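Long-range contact in lovastatin nonaketide synthase, polyketide synthase component (Aspergillus terreus, PDB 7CPX), which builds the polyketide precursor dihydromonacolin L on its own acyl-carrier domain, with the partner enoyl reductase LovC, during lovastatin biosynthesis: residues A[136-140]-A[936-940]. The protein carries 2 engineered substitutions. Sequence-based numbering, arbitrary orientation.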
loop_
_atom_site.group_PDB
_atom_site.type_symbol
_atom_site.label_atom_id
_atom_site.label_comp_id
_atom_site.label_asym_id
_atom_site.label_seq_id
_atom_site.Cartn_x
_atom_site.Cartn_y
_atom_site.Cartn_z
ATOM N N TYR A 136 1.904 -18.235 -16.965
ATOM C CA TYR A 136 3.302 -18.114 -16.588
ATOM C C TYR A 136 4.006 -17.225 -17.603
ATOM O O TYR A 136 3.664 -17.207 -18.789
ATOM C CB TYR A 136 3.966 -19.487 -16.519
ATOM C CG TYR A 136 4.519 -19.842 -15.155
ATOM C CD1 TYR A 136 3.673 -20.144 -14.100
ATOM C CD2 TYR A 136 5.885 -19.889 -14.928
ATOM C CE1 TYR A 136 4.171 -20.477 -12.860
ATOM C CE2 TYR A 136 6.392 -20.224 -13.693
ATOM C CZ TYR A 136 5.532 -20.515 -12.661
ATOM O OH TYR A 136 6.037 -20.846 -11.423
ATOM N N GLU A 137 5.006 -16.487 -17.135
ATOM C CA GLU A 137 5.663 -15.280 -17.611
ATOM C C GLU A 137 4.853 -14.057 -17.204
ATOM O O GLU A 137 5.307 -12.934 -17.421
ATOM C CB GLU A 137 5.864 -15.260 -19.140
ATOM C CG GLU A 137 6.671 -14.081 -19.664
ATOM C CD GLU A 137 7.004 -14.212 -21.137
ATOM O OE1 GLU A 137 6.553 -15.193 -21.765
ATOM O OE2 GLU A 137 7.714 -13.332 -21.668
ATOM N N THR A 138 3.677 -14.235 -16.609
ATOM C CA THR A 138 2.943 -13.162 -15.956
ATOM C C THR A 138 2.746 -13.440 -14.477
ATOM O O THR A 138 3.084 -12.596 -13.640
ATOM C CB THR A 138 1.581 -12.958 -16.634
ATOM O OG1 THR A 138 1.770 -12.746 -18.038
ATOM C CG2 THR A 138 0.872 -11.764 -16.036
ATOM N N VAL A 139 2.219 -14.615 -14.131
ATOM C CA VAL A 139 2.089 -14.995 -12.727
ATOM C C VAL A 139 3.458 -15.023 -12.063
ATOM O O VAL A 139 3.669 -14.425 -11.003
ATOM C CB VAL A 139 1.381 -16.355 -12.610
ATOM C CG1 VAL A 139 1.537 -16.916 -11.210
ATOM C CG2 VAL A 139 -0.080 -16.211 -12.972
ATOM N N SER A 140 4.413 -15.716 -12.684
ATOM C CA SER A 140 5.757 -15.801 -12.136
ATOM C C SER A 140 6.538 -14.507 -12.296
ATOM O O SER A 140 7.613 -14.377 -11.702
ATOM C CB SER A 140 6.521 -16.942 -12.807
ATOM O OG SER A 140 7.849 -17.022 -12.324
ATOM N N TYR A 936 7.192 -27.773 -8.222
ATOM C CA TYR A 936 8.042 -26.709 -8.749
ATOM C C TYR A 936 7.141 -25.595 -9.263
ATOM O O TYR A 936 6.523 -25.717 -10.324
ATOM C CB TYR A 936 8.957 -27.244 -9.844
ATOM C CG TYR A 936 9.862 -28.363 -9.383
ATOM C CD1 TYR A 936 11.092 -28.091 -8.805
ATOM C CD2 TYR A 936 9.487 -29.688 -9.525
ATOM C CE1 TYR A 936 11.921 -29.107 -8.382
ATOM C CE2 TYR A 936 10.311 -30.712 -9.104
ATOM C CZ TYR A 936 11.527 -30.415 -8.534
ATOM O OH TYR A 936 12.354 -31.431 -8.113
ATOM N N TRP A 937 7.063 -24.503 -8.507
ATOM C CA TRP A 937 6.219 -23.376 -8.866
ATOM C C TRP A 937 6.836 -22.106 -8.306
ATOM O O TRP A 937 7.633 -22.141 -7.365
ATOM C CB TRP A 937 4.790 -23.555 -8.340
ATOM C CG TRP A 937 3.742 -23.503 -9.404
ATOM C CD1 TRP A 937 3.486 -24.449 -10.345
ATOM C CD2 TRP A 937 2.800 -22.450 -9.627
ATOM N NE1 TRP A 937 2.445 -24.053 -11.147
ATOM C CE2 TRP A 937 2.006 -22.827 -10.726
ATOM C CE3 TRP A 937 2.551 -21.226 -9.006
ATOM C CZ2 TRP A 937 0.981 -22.022 -11.216
ATOM C CZ3 TRP A 937 1.535 -20.428 -9.495
ATOM C CH2 TRP A 937 0.763 -20.829 -10.588
ATOM N N VAL A 938 6.454 -20.977 -8.894
ATOM C CA VAL A 938 6.945 -19.665 -8.491
ATOM C C VAL A 938 5.745 -18.816 -8.105
ATOM O O VAL A 938 4.802 -18.670 -8.892
ATOM C CB VAL A 938 7.755 -18.988 -9.607
ATOM C CG1 VAL A 938 8.142 -17.580 -9.198
ATOM C CG2 VAL A 938 8.989 -19.802 -9.936
ATOM N N GLU A 939 5.783 -18.254 -6.900
ATOM C CA GLU A 939 4.713 -17.377 -6.436
ATOM C C GLU A 939 5.282 -16.424 -5.398
ATOM O O GLU A 939 5.463 -16.809 -4.239
ATOM C CB GLU A 939 3.554 -18.171 -5.849
ATOM C CG GLU A 939 2.448 -18.462 -6.830
ATOM C CD GLU A 939 1.275 -19.170 -6.186
ATOM O OE1 GLU A 939 1.321 -19.394 -4.958
ATOM O OE2 GLU A 939 0.308 -19.503 -6.902
ATOM N N SER A 940 5.555 -15.190 -5.807
ATOM C CA SER A 940 5.794 -14.143 -4.829
ATOM C C SER A 940 4.569 -14.025 -3.936
ATOM O O SER A 940 3.431 -14.085 -4.409
ATOM C CB SER A 940 6.080 -12.814 -5.524
ATOM O OG SER A 940 6.256 -11.773 -4.580
#
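Tyr136 meets Trp937 and Val938 with its ring edge and its hydroxyl, a worked example of how one tyrosine can serve both the apolar and the polar side of a domain junction. Its CE1 edge comes down over one face of the indole, 3.8 Å from Trp937 CE2, in a T-shaped (edge-to-face) stack with the two six-membered ring centroids 5.2 Å apart and the planes at 75°. At the far end of the phenol, Val938 N gives its hydrogen to Tyr136 OH over 2.6 Å, with the nitrogen close to the phenol plane but the N-H bent away from a straight line (130°). The same hydroxyl is hydrogen-bonded to Glu93 O, so two backbone groups grip this buried oxygen, which probably limits the swing of the ring. Ser140 CB covers part of one face of the phenol within its own loop, while Ser140 OG lies against Val938 CG1. Val938 turns CG1 to the serine by setting it anti to its backbone N (chi1 175°). At the benzene end of the indole, Val139 CG1 comes obliquely to 3.9 Å from Trp937 CZ3.

The loop 136-140 follows strand 126-131 of the thiolase-fold ketosynthase, whereas 936-940 lies between the acyltransferase and dehydratase domains, consistent with the post-AT linker that packs back on the ketosynthase in related synthases. Pro97 and Arg100 of helix 97-113 also touch Trp937, and Arg935 makes a cation-pi contact with it. Packing thins beyond this buried cluster: Glu939, partly exposed, turns its CB away from 136-140, and its OE2 forms a salt bridge with Arg948.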